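Local coordinates for cellulosomal scaffoldin anchoring protein C (Acetivibrio cellulolyticus, PDB 4UYP) that provides, through this cohesin domain, a docking surface for the dockerin of the adaptor scaffoldin ScaB and so helps fix cellulosomes to the bacterial cell surface, at residues S29-F40 with I112-Y123; K44-A52 with T64-M75. One frame throughout, in Å; residues are numbered along the deposited sequence.

Contact 1: residues S29-F40 with I112-Y123; sequences SGIYALSFRTNF and ITTNSAYTSFYY. With EPE (4-(2-hydroxyethyl)-1-piperazine ethanesulfonic acid), chain U.
Strand 33-39 runs nearly antiparallel to strand 120-122 and farther along pairs with strand 112-114, joined by backbone bonds such as Ser35 N to Ser120 O; at one end Tyr32 and Ala33 both face Tyr122 in a classic beta bulge. Between these pairings, side chains of residues 115-119 take over some of the bonds: Asn115 N still donates to Arg37 O, but Arg37 N turns to Thr119 OG1, almost straight (3.1 Å, 171°). That hydroxyl gives its own proton to Asn115 O, while Ser35 OG donates to Tyr118 O at 2.7 Å from above the carbonyl plane. Small hydroxyl residues suit these spots because they fit close to the backbone. The guanidinium of Arg37 lies flat on one face of the Tyr118 ring, its CZ 3.6 Å from the centroid, a cation-pi stack with planes only 11° apart. A bend at chi3 (-62°) in an otherwise extended chain turns the group onto the ring. Asn115 ND2 donates to a lone pair of Asn39 OD1 at 2.9 Å, the two amides well out of each other's plane; both ND2 atoms and Arg37 NH1 also hold the sulfonate of a buffer molecule. On the other face, Leu34 lies alongside Phe121, CB to CD2 3.6 Å, and the Phe36 ring crosses the Thr114 methyl group. Arg37 NH2 and Tyr32 OH bond Val25 and Asp59 of the ScaB chain. Phe36 and Phe121 reach Val4 of strand 3-11, while Leu34 packs on Phe77 of strand 72-78, which pairs with the other edge of strand 33-39.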
loop_
_atom_site.group_PDB
_atom_site.type_symbol
_atom_site.label_atom_id
_atom_site.label_comp_id
_atom_site.label_asym_id
_atom_site.label_seq_id
_atom_site.Cartn_x
_atom_site.Cartn_y
_atom_site.Cartn_z
ATOM N N SER C 29 -5.047 -8.555 27.352
ATOM C CA SER C 29 -6.385 -7.972 27.456
ATOM C C SER C 29 -7.194 -8.107 26.200
ATOM O O SER C 29 -8.409 -7.871 26.202
ATOM C CB SER C 29 -6.253 -6.480 27.862
ATOM O OG SER C 29 -5.557 -5.681 26.962
ATOM N N GLY C 30 -6.495 -8.382 25.088
ATOM C CA GLY C 30 -7.243 -8.762 23.876
ATOM C C GLY C 30 -7.256 -7.694 22.785
ATOM O O GLY C 30 -7.392 -6.482 23.066
ATOM N N ILE C 31 -7.170 -8.189 21.523
ATOM C CA ILE C 31 -7.400 -7.346 20.364
ATOM C C ILE C 31 -8.864 -7.517 19.976
ATOM O O ILE C 31 -9.313 -8.673 19.715
ATOM C CB ILE C 31 -6.498 -7.798 19.175
ATOM C CG1 ILE C 31 -4.999 -7.743 19.553
ATOM C CG2 ILE C 31 -6.838 -6.900 17.982
ATOM C CD1 ILE C 31 -4.082 -8.436 18.455
ATOM N N TYR C 32 -9.621 -6.413 20.042
ATOM C CA TYR C 32 -11.038 -6.458 19.707
ATOM C C TYR C 32 -11.309 -6.326 18.202
ATOM O O TYR C 32 -12.336 -6.815 17.714
ATOM C CB TYR C 32 -11.652 -5.257 20.499
ATOM C CG TYR C 32 -13.146 -5.118 20.425
ATOM C CD1 TYR C 32 -13.971 -6.152 20.951
ATOM C CD2 TYR C 32 -13.767 -4.038 19.849
ATOM C CE1 TYR C 32 -15.358 -5.995 20.947
ATOM C CE2 TYR C 32 -15.173 -3.852 19.855
ATOM C CZ TYR C 32 -15.945 -4.855 20.389
ATOM O OH TYR C 32 -17.315 -4.742 20.418
ATOM N N ALA C 33 -10.467 -5.520 17.508
ATOM C CA ALA C 33 -10.753 -5.303 16.060
ATOM C C ALA C 33 -9.412 -4.983 15.431
ATOM O O ALA C 33 -8.552 -4.357 16.007
ATOM C CB ALA C 33 -11.734 -4.148 15.830
ATOM N N LEU C 34 -9.239 -5.389 14.169
ATOM C CA LEU C 34 -8.002 -5.062 13.426
ATOM C C LEU C 34 -8.317 -5.183 11.967
ATOM O O LEU C 34 -9.212 -5.910 11.503
ATOM C CB LEU C 34 -6.843 -6.015 13.822
ATOM C CG LEU C 34 -6.951 -7.456 13.269
ATOM C CD1 LEU C 34 -6.069 -7.542 11.989
ATOM C CD2 LEU C 34 -6.420 -8.422 14.359
ATOM N N SER C 35 -7.552 -4.415 11.193
ATOM C CA SER C 35 -7.434 -4.697 9.724
ATOM C C SER C 35 -5.942 -4.857 9.414
ATOM O O SER C 35 -5.094 -4.286 10.059
ATOM C CB SER C 35 -8.046 -3.573 8.889
ATOM O OG SER C 35 -7.317 -2.373 9.071
ATOM N N PHE C 36 -5.717 -5.715 8.430
ATOM C CA PHE C 36 -4.341 -5.992 8.056
ATOM C C PHE C 36 -4.306 -6.076 6.551
ATOM O O PHE C 36 -5.075 -6.852 5.958
ATOM C CB PHE C 36 -3.841 -7.332 8.665
ATOM C CG PHE C 36 -2.412 -7.648 8.311
ATOM C CD1 PHE C 36 -1.449 -6.972 8.965
ATOM C CD2 PHE C 36 -2.086 -8.534 7.249
ATOM C CE1 PHE C 36 -0.125 -7.094 8.696
ATOM C CE2 PHE C 36 -0.660 -8.643 6.942
ATOM C CZ PHE C 36 0.196 -7.935 7.709
ATOM N N ARG C 37 -3.514 -5.233 5.850
ATOM C CA ARG C 37 -3.441 -5.300 4.377
ATOM C C ARG C 37 -2.027 -5.480 3.947
ATOM O O ARG C 37 -1.118 -4.844 4.493
ATOM C CB ARG C 37 -3.945 -3.966 3.854
ATOM C CG ARG C 37 -3.872 -4.012 2.315
ATOM C CD ARG C 37 -4.440 -2.780 1.610
ATOM N NE ARG C 37 -5.837 -2.659 1.906
ATOM C CZ ARG C 37 -6.589 -1.837 1.216
ATOM N NH1 ARG C 37 -6.148 -1.062 0.214
ATOM N NH2 ARG C 37 -7.890 -1.726 1.488
ATOM N N THR C 38 -1.843 -6.403 3.008
ATOM C CA THR C 38 -0.515 -6.678 2.364
ATOM C C THR C 38 -0.601 -6.246 0.932
ATOM O O THR C 38 -1.580 -6.526 0.231
ATOM C CB THR C 38 -0.171 -8.211 2.288
ATOM O OG1 THR C 38 -1.152 -8.914 1.557
ATOM C CG2 THR C 38 -0.076 -8.796 3.750
ATOM N N ASN C 39 0.471 -5.606 0.407
ATOM C CA ASN C 39 0.604 -5.454 -1.044
ATOM C C ASN C 39 1.656 -6.411 -1.631
ATOM O O ASN C 39 2.516 -6.900 -0.933
ATOM C CB ASN C 39 1.044 -3.978 -1.346
ATOM C CG ASN C 39 -0.112 -2.981 -1.013
ATOM O OD1 ASN C 39 -0.042 -2.342 0.077
ATOM N ND2 ASN C 39 -1.102 -2.897 -1.839
ATOM N N PHE C 40 1.466 -6.495 -2.917
ATOM C CA PHE C 40 2.376 -7.344 -3.733
ATOM C C PHE C 40 2.278 -6.871 -5.174
ATOM O O PHE C 40 1.320 -6.226 -5.602
ATOM C CB PHE C 40 1.950 -8.840 -3.666
ATOM C CG PHE C 40 0.482 -9.088 -4.055
ATOM C CD1 PHE C 40 -0.545 -8.999 -3.018
ATOM C CD2 PHE C 40 0.056 -9.404 -5.409
ATOM C CE1 PHE C 40 -1.890 -9.257 -3.361
ATOM C CE2 PHE C 40 -1.279 -9.651 -5.712
ATOM C CZ PHE C 40 -2.267 -9.565 -4.675
ATOM N N ILE C 112 6.467 -8.835 0.084
ATOM C CA ILE C 112 5.010 -8.885 0.510
ATOM C C ILE C 112 5.009 -7.997 1.765
ATOM O O ILE C 112 5.587 -8.278 2.785
ATOM C CB ILE C 112 4.681 -10.378 0.862
ATOM C CG1 ILE C 112 4.990 -11.352 -0.304
ATOM C CG2 ILE C 112 3.225 -10.465 1.210
ATOM C CD1 ILE C 112 4.349 -11.046 -1.670
ATOM N N THR C 113 4.374 -6.859 1.505
ATOM C CA THR C 113 4.551 -5.688 2.389
ATOM C C THR C 113 3.335 -5.301 3.222
ATOM O O THR C 113 2.284 -5.282 2.678
ATOM C CB THR C 113 4.942 -4.403 1.503
ATOM O OG1 THR C 113 4.025 -4.120 0.495
ATOM C CG2 THR C 113 6.340 -4.688 0.752
ATOM N N THR C 114 3.522 -5.018 4.484
ATOM C CA THR C 114 2.382 -4.475 5.337
ATOM C C THR C 114 2.058 -3.038 4.936
ATOM O O THR C 114 3.016 -2.217 4.899
ATOM C CB THR C 114 2.782 -4.543 6.754
ATOM O OG1 THR C 114 3.167 -5.877 7.159
ATOM C CG2 THR C 114 1.533 -4.136 7.638
ATOM N N ASN C 115 0.820 -2.717 4.718
ATOM C CA ASN C 115 0.374 -1.358 4.300
ATOM C C ASN C 115 -0.081 -0.616 5.580
ATOM O O ASN C 115 -1.177 -0.893 6.060
ATOM C CB ASN C 115 -0.650 -1.456 3.214
ATOM C CG ASN C 115 -0.998 -0.096 2.584
ATOM O OD1 ASN C 115 -1.009 0.895 3.407
ATOM N ND2 ASN C 115 -1.358 -0.043 1.368
ATOM N N SER C 116 0.705 0.369 6.054
ATOM C CA SER C 116 0.366 1.045 7.334
ATOM C C SER C 116 -0.845 1.933 7.130
ATOM O O SER C 116 -1.432 2.258 8.178
ATOM C CB SER C 116 1.599 1.757 7.923
ATOM O OG SER C 116 1.905 2.668 6.937
ATOM N N ALA C 117 -1.245 2.336 5.947
ATOM C CA ALA C 117 -2.431 3.151 5.768
ATOM C C ALA C 117 -3.747 2.392 5.971
ATOM O O ALA C 117 -4.831 2.967 6.118
ATOM C CB ALA C 117 -2.396 3.888 4.442
ATOM N N TYR C 118 -3.661 1.067 5.891
ATOM C CA TYR C 118 -4.847 0.227 5.864
ATOM C C TYR C 118 -4.778 -0.854 6.980
ATOM O O TYR C 118 -5.677 -1.736 7.018
ATOM C CB TYR C 118 -5.041 -0.483 4.469
ATOM C CG TYR C 118 -5.423 0.510 3.435
ATOM C CD1 TYR C 118 -4.345 1.120 2.704
ATOM C CD2 TYR C 118 -6.752 0.774 3.116
ATOM C CE1 TYR C 118 -4.688 2.043 1.696
ATOM C CE2 TYR C 118 -7.103 1.731 2.121
ATOM C CZ TYR C 118 -5.986 2.277 1.406
ATOM O OH TYR C 118 -6.288 3.250 0.448
ATOM N N THR C 119 -3.805 -0.770 7.835
ATOM C CA THR C 119 -3.563 -1.761 8.895
ATOM C C THR C 119 -3.663 -1.023 10.185
ATOM O O THR C 119 -2.923 -0.034 10.409
ATOM C CB THR C 119 -2.180 -2.352 8.747
ATOM O OG1 THR C 119 -2.127 -3.046 7.466
ATOM C CG2 THR C 119 -1.799 -3.377 9.830
ATOM N N SER C 120 -4.510 -1.547 11.087
ATOM C CA SER C 120 -4.632 -0.901 12.438
ATOM C C SER C 120 -5.153 -1.960 13.372
ATOM O O SER C 120 -5.827 -2.919 12.982
ATOM C CB SER C 120 -5.619 0.272 12.496
ATOM O OG SER C 120 -6.995 -0.084 12.321
ATOM N N PHE C 121 -4.885 -1.788 14.658
ATOM C CA PHE C 121 -5.217 -2.755 15.730
ATOM C C PHE C 121 -5.828 -2.022 16.910
ATOM O O PHE C 121 -5.317 -0.938 17.258
ATOM C CB PHE C 121 -3.994 -3.470 16.210
ATOM C CG PHE C 121 -3.380 -4.414 15.190
ATOM C CD1 PHE C 121 -2.587 -3.914 14.162
ATOM C CD2 PHE C 121 -3.562 -5.731 15.309
ATOM C CE1 PHE C 121 -2.050 -4.872 13.237
ATOM C CE2 PHE C 121 -3.013 -6.660 14.424
ATOM C CZ PHE C 121 -2.299 -6.190 13.368
ATOM N N TYR C 122 -6.897 -2.580 17.443
ATOM C CA TYR C 122 -7.677 -1.878 18.541
ATOM C C TYR C 122 -7.871 -2.816 19.724
ATOM O O TYR C 122 -8.289 -3.954 19.580
ATOM C CB TYR C 122 -9.003 -1.428 18.028
ATOM C CG TYR C 122 -8.904 -0.165 17.169
ATOM C CD1 TYR C 122 -8.502 -0.216 15.807
ATOM C CD2 TYR C 122 -9.096 1.090 17.743
ATOM C CE1 TYR C 122 -8.342 0.950 15.106
ATOM C CE2 TYR C 122 -8.888 2.241 17.021
ATOM C CZ TYR C 122 -8.538 2.175 15.706
ATOM O OH TYR C 122 -8.310 3.328 14.940
ATOM N N TYR C 123 -7.636 -2.291 20.922
ATOM C CA TYR C 123 -8.032 -2.980 22.176
ATOM C C TYR C 123 -9.553 -2.885 22.423
ATOM O O TYR C 123 -10.070 -3.777 23.077
ATOM C CB TYR C 123 -7.449 -2.119 23.317
ATOM C CG TYR C 123 -5.940 -2.150 23.461
ATOM C CD1 TYR C 123 -5.239 -3.339 23.746
ATOM C CD2 TYR C 123 -5.217 -0.934 23.345
ATOM C CE1 TYR C 123 -3.874 -3.330 23.902
ATOM C CE2 TYR C 123 -3.808 -0.965 23.544
ATOM C CZ TYR C 123 -3.193 -2.152 23.829
ATOM O OH TYR C 123 -1.794 -2.197 23.980
HETATM N N1 EPE U . -5.564 2.569 -3.851
HETATM C C2 EPE U . -6.911 2.659 -3.350
HETATM C C3 EPE U . -7.442 4.066 -3.807
HETATM N N4 EPE U . -7.492 4.013 -5.289
HETATM C C5 EPE U . -6.387 3.453 -6.026
HETATM C C6 EPE U . -5.241 3.307 -5.059
HETATM C C7 EPE U . -8.683 4.522 -6.025
HETATM C C8 EPE U . -9.397 3.264 -6.529
HETATM O O8 EPE U . -8.922 3.032 -7.877
HETATM C C9 EPE U . -4.378 2.087 -3.144
HETATM C C10 EPE U . -4.560 0.827 -2.245
HETATM S S EPE U . -3.070 0.238 -1.682
HETATM O O1S EPE U . -3.424 -0.968 -0.955
HETATM O O2S EPE U . -2.498 1.245 -0.769
HETATM O O3S EPE U . -2.199 -0.073 -2.817
HETATM O O HOH W 1 -8.296 0.049 9.966
HETATM O O HOH W 2 -7.262 -3.280 5.022
HETATM O O HOH W 3 2.247 -2.254 1.500
#

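Contact 2: residues K44-A52 with T64-M75; sequences KVTVASIDA and TYYNNENGFASM. With SO4 (sulfate ion), chain R; SO4 (sulfate ion), chain Q; SO4 (sulfate ion), chain S.
Asn68 ND2 serves two acceptors, Val47 O at 3.0 Å and O2 of a sulfate ion at 2.9 Å. OD1 of the same amide accepts from Val47 N at 2.7 Å, so the one amide bonds both the N-H and the C=O of Val47, as a neighbouring strand would. The bond to Val47 O follows a lone pair and lies in the Asn68 amide plane, whereas Val47 N is tilted 31° from the plane of the OD1 carbonyl. Asparagine suits the place by carrying donor and acceptor together. Val47 CG1, anti to the backbone N (chi1 178°), rests over one face of the Tyr66 ring, 3.7 Å from its centroid, in a CH-pi contact. Ile50 and Tyr66 point in opposite directions alongside each other, Ile50 CD1 3.9 Å from Tyr66 CD2; CD1 also touches Ala73, while CG2 meets the Thr64 methyl and Met75 CG. A water joins Val47 O, Tyr66 OH and the sulfate. Asn67 OD1 shapes the hairpin turn, accepting from the N-H groups of Glu69 and Asn70. Strand 45-52 thus closes one edge of the apolar interior, bringing the two outermost strands, 45-52 and 62-67, together, as expected of the cohesin beta-sandwich.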
loop_
_atom_site.group_PDB
_atom_site.type_symbol
_atom_site.label_atom_id
_atom_site.label_comp_id
_atom_site.label_asym_id
_atom_site.label_seq_id
_atom_site.Cartn_x
_atom_site.Cartn_y
_atom_site.Cartn_z
ATOM N N LYS C 44 3.709 -10.506 -10.552
ATOM C CA LYS C 44 4.632 -11.522 -10.046
ATOM C C LYS C 44 3.909 -12.627 -9.316
ATOM O O LYS C 44 4.219 -13.798 -9.468
ATOM C CB LYS C 44 5.677 -10.900 -9.051
ATOM C CG LYS C 44 6.529 -9.749 -9.732
ATOM C CD LYS C 44 7.276 -10.219 -10.965
ATOM C CE LYS C 44 8.286 -9.140 -11.444
ATOM N NZ LYS C 44 7.561 -7.923 -11.772
ATOM N N VAL C 45 2.996 -12.258 -8.430
ATOM C CA VAL C 45 2.198 -13.223 -7.680
ATOM C C VAL C 45 0.767 -12.716 -7.698
ATOM O O VAL C 45 0.477 -11.524 -7.829
ATOM C CB VAL C 45 2.650 -13.372 -6.215
ATOM C CG1 VAL C 45 4.084 -13.968 -6.192
ATOM C CG2 VAL C 45 2.585 -12.074 -5.426
ATOM N N THR C 46 -0.126 -13.649 -7.454
ATOM C CA THR C 46 -1.546 -13.328 -7.294
ATOM C C THR C 46 -2.064 -14.205 -6.127
ATOM O O THR C 46 -1.520 -15.288 -5.802
ATOM C CB THR C 46 -2.413 -13.602 -8.516
ATOM O OG1 THR C 46 -2.155 -14.938 -9.032
ATOM C CG2 THR C 46 -2.182 -12.512 -9.505
ATOM N N VAL C 47 -3.131 -13.773 -5.473
ATOM C CA VAL C 47 -3.680 -14.569 -4.361
ATOM C C VAL C 47 -4.600 -15.681 -4.873
ATOM O O VAL C 47 -5.563 -15.419 -5.621
ATOM C CB VAL C 47 -4.484 -13.682 -3.394
ATOM C CG1 VAL C 47 -5.114 -14.502 -2.246
ATOM C CG2 VAL C 47 -3.589 -12.593 -2.791
ATOM N N ALA C 48 -4.281 -16.916 -4.543
ATOM C CA ALA C 48 -5.135 -18.069 -4.829
ATOM C C ALA C 48 -6.215 -18.203 -3.774
ATOM O O ALA C 48 -7.397 -18.541 -4.081
ATOM C CB ALA C 48 -4.302 -19.368 -4.921
ATOM N N SER C 49 -5.857 -17.979 -2.501
ATOM C CA SER C 49 -6.836 -18.118 -1.396
ATOM C C SER C 49 -6.186 -17.562 -0.140
ATOM O O SER C 49 -4.932 -17.392 -0.057
ATOM C CB SER C 49 -7.230 -19.555 -1.088
ATOM O OG SER C 49 -6.080 -20.375 -0.854
ATOM N N ILE C 50 -6.995 -17.179 0.865
ATOM C CA ILE C 50 -6.508 -16.777 2.187
ATOM C C ILE C 50 -7.139 -17.704 3.205
ATOM O O ILE C 50 -8.386 -17.839 3.170
ATOM C CB ILE C 50 -6.899 -15.308 2.458
ATOM C CG1 ILE C 50 -6.205 -14.416 1.431
ATOM C CG2 ILE C 50 -6.418 -14.917 3.892
ATOM C CD1 ILE C 50 -6.632 -12.960 1.567
ATOM N N ASP C 51 -6.390 -18.288 4.119
ATOM C CA ASP C 51 -6.930 -19.210 5.116
ATOM C C ASP C 51 -6.743 -18.593 6.501
ATOM O O ASP C 51 -5.603 -18.356 6.932
ATOM C CB ASP C 51 -6.173 -20.513 5.094
ATOM C CG ASP C 51 -6.267 -21.272 3.767
ATOM O OD1 ASP C 51 -7.320 -21.144 3.061
ATOM O OD2 ASP C 51 -5.369 -22.047 3.401
ATOM N N ALA C 52 -7.851 -18.489 7.214
ATOM C CA ALA C 52 -7.710 -18.100 8.650
ATOM C C ALA C 52 -6.861 -19.069 9.403
ATOM O O ALA C 52 -6.938 -20.293 9.174
ATOM C CB ALA C 52 -9.117 -18.086 9.268
ATOM N N THR C 64 -12.169 -11.480 4.591
ATOM C CA THR C 64 -10.998 -11.242 3.724
ATOM C C THR C 64 -11.481 -10.767 2.346
ATOM O O THR C 64 -12.604 -10.983 1.944
ATOM C CB THR C 64 -10.137 -12.486 3.589
ATOM O OG1 THR C 64 -10.812 -13.445 2.699
ATOM C CG2 THR C 64 -9.781 -13.177 4.863
ATOM N N TYR C 65 -10.528 -10.131 1.685
ATOM C CA TYR C 65 -10.793 -9.606 0.349
ATOM C C TYR C 65 -9.449 -9.491 -0.321
ATOM O O TYR C 65 -8.508 -9.043 0.276
ATOM C CB TYR C 65 -11.495 -8.267 0.353
ATOM C CG TYR C 65 -11.684 -7.728 -1.062
ATOM C CD1 TYR C 65 -12.630 -8.311 -1.929
ATOM C CD2 TYR C 65 -10.954 -6.649 -1.462
ATOM C CE1 TYR C 65 -12.718 -7.753 -3.257
ATOM C CE2 TYR C 65 -11.001 -6.143 -2.744
ATOM C CZ TYR C 65 -11.907 -6.669 -3.568
ATOM O OH TYR C 65 -11.947 -6.186 -4.908
ATOM N N TYR C 66 -9.374 -9.756 -1.623
ATOM C CA TYR C 66 -8.137 -9.461 -2.319
ATOM C C TYR C 66 -8.489 -8.957 -3.720
ATOM O O TYR C 66 -9.524 -9.289 -4.253
ATOM C CB TYR C 66 -7.222 -10.702 -2.374
ATOM C CG TYR C 66 -7.846 -11.950 -2.841
ATOM C CD1 TYR C 66 -7.885 -12.231 -4.181
ATOM C CD2 TYR C 66 -8.381 -12.946 -1.936
ATOM C CE1 TYR C 66 -8.441 -13.395 -4.681
ATOM C CE2 TYR C 66 -8.916 -14.159 -2.480
ATOM C CZ TYR C 66 -8.995 -14.376 -3.806
ATOM O OH TYR C 66 -9.582 -15.517 -4.358
ATOM N N ASN C 67 -7.556 -8.182 -4.241
ATOM C CA ASN C 67 -7.734 -7.651 -5.595
ATOM C C ASN C 67 -6.413 -7.963 -6.328
ATOM O O ASN C 67 -5.373 -7.363 -6.071
ATOM C CB ASN C 67 -7.996 -6.128 -5.476
ATOM C CG ASN C 67 -8.151 -5.467 -6.799
ATOM O OD1 ASN C 67 -7.572 -5.929 -7.799
ATOM N ND2 ASN C 67 -8.955 -4.351 -6.863
ATOM N N ASN C 68 -6.501 -8.899 -7.255
ATOM C CA ASN C 68 -5.323 -9.408 -7.978
ATOM C C ASN C 68 -4.984 -8.527 -9.186
ATOM O O ASN C 68 -3.947 -8.793 -9.835
ATOM C CB ASN C 68 -5.559 -10.783 -8.420
ATOM C CG ASN C 68 -5.369 -11.835 -7.287
ATOM O OD1 ASN C 68 -4.471 -11.589 -6.429
ATOM N ND2 ASN C 68 -6.075 -12.937 -7.299
ATOM N N GLU C 69 -5.761 -7.535 -9.488
ATOM C CA GLU C 69 -5.336 -6.590 -10.468
ATOM C C GLU C 69 -4.573 -5.468 -9.868
ATOM O O GLU C 69 -3.550 -5.001 -10.444
ATOM C CB GLU C 69 -6.575 -6.066 -11.242
ATOM C CG GLU C 69 -7.292 -7.061 -12.155
ATOM C CD GLU C 69 -7.812 -8.291 -11.413
ATOM O OE1 GLU C 69 -8.569 -8.129 -10.375
ATOM O OE2 GLU C 69 -7.392 -9.419 -11.792
ATOM N N ASN C 70 -4.952 -5.054 -8.647
ATOM C CA ASN C 70 -4.325 -3.947 -7.995
ATOM C C ASN C 70 -3.239 -4.331 -6.986
ATOM O O ASN C 70 -2.459 -3.526 -6.535
ATOM C CB ASN C 70 -5.399 -3.102 -7.362
ATOM C CG ASN C 70 -6.237 -2.383 -8.454
ATOM O OD1 ASN C 70 -5.831 -2.328 -9.597
ATOM N ND2 ASN C 70 -7.391 -1.898 -8.089
ATOM N N GLY C 71 -3.146 -5.574 -6.663
ATOM C CA GLY C 71 -1.989 -5.968 -5.804
ATOM C C GLY C 71 -2.153 -5.768 -4.285
ATOM O O GLY C 71 -1.263 -5.338 -3.590
ATOM N N PHE C 72 -3.403 -6.136 -3.800
ATOM C CA PHE C 72 -3.458 -6.139 -2.316
ATOM C C PHE C 72 -4.412 -7.254 -1.858
ATOM O O PHE C 72 -5.255 -7.749 -2.551
ATOM C CB PHE C 72 -3.902 -4.779 -1.698
ATOM C CG PHE C 72 -5.325 -4.393 -2.077
ATOM C CD1 PHE C 72 -6.458 -4.798 -1.284
ATOM C CD2 PHE C 72 -5.615 -3.578 -3.186
ATOM C CE1 PHE C 72 -7.757 -4.401 -1.666
ATOM C CE2 PHE C 72 -6.928 -3.180 -3.505
ATOM C CZ PHE C 72 -8.036 -3.621 -2.783
ATOM N N ALA C 73 -4.155 -7.587 -0.608
ATOM C CA ALA C 73 -4.981 -8.535 0.170
ATOM C C ALA C 73 -5.235 -7.914 1.508
ATOM O O ALA C 73 -4.322 -7.481 2.186
ATOM C CB ALA C 73 -4.293 -9.885 0.335
ATOM N N SER C 74 -6.497 -7.996 1.942
ATOM C CA SER C 74 -6.957 -7.356 3.216
ATOM C C SER C 74 -7.683 -8.377 4.050
ATOM O O SER C 74 -8.423 -9.200 3.526
ATOM C CB SER C 74 -7.948 -6.217 3.001
ATOM O OG SER C 74 -7.369 -5.201 2.148
ATOM N N MET C 75 -7.465 -8.283 5.332
ATOM C CA MET C 75 -8.072 -9.190 6.344
ATOM C C MET C 75 -8.638 -8.301 7.462
ATOM O O MET C 75 -7.924 -7.386 7.896
ATOM C CB MET C 75 -6.977 -10.163 6.886
ATOM C CG MET C 75 -6.683 -11.308 5.872
ATOM S SD MET C 75 -4.883 -11.494 5.626
ATOM C CE MET C 75 -4.415 -10.062 4.599
HETATM S S SO4 R . -14.035 -14.627 3.386
HETATM O O1 SO4 R . -14.371 -15.867 4.300
HETATM O O2 SO4 R . -12.521 -14.688 3.213
HETATM O O3 SO4 R . -14.340 -13.389 4.060
HETATM O O4 SO4 R . -14.672 -14.400 1.896
HETATM S S SO4 Q . -9.475 -13.487 -8.792
HETATM O O1 SO4 Q . -9.481 -14.906 -8.213
HETATM O O2 SO4 Q . -8.187 -12.984 -9.358
HETATM O O3 SO4 Q . -10.120 -12.696 -7.691
HETATM O O4 SO4 Q . -10.422 -13.437 -9.975
HETATM S S SO4 S . 6.400 -9.053 -15.541
HETATM O O1 SO4 S . 7.854 -9.489 -15.284
HETATM O O2 SO4 S . 6.521 -7.994 -16.638
HETATM O O3 SO4 S . 5.637 -8.521 -14.324
HETATM O O4 SO4 S . 5.601 -10.261 -15.950
HETATM O O HOH W 4 -7.938 -16.313 -6.750
HETATM O O HOH W 5 -10.777 -16.427 3.597
#

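Contact 1 is the more deeply buried and joins neighbouring strands within a sheet; contact 2 is partly exposed and brings strand 45-52 against a hairpin through side chains. They meet on strand 72-78, whose backbone probably bonds that of strand 33-39: Phe36 N to Met75 O and Thr38 N to Ala73 O. Met75 and Ala73 therefore belong to the packing of contact 2 while their backbones extend the sheet of contact 1. Contact 1 rests on backbone pairing, interrupted where hydroxyl and amide side chains and the Arg37-Tyr118 stack take over; in contact 2 one asparagine supplies the polar link and apolar groups the rest. Arg37, Ser74 and Phe72 gather on the face that meets the ScaB chain.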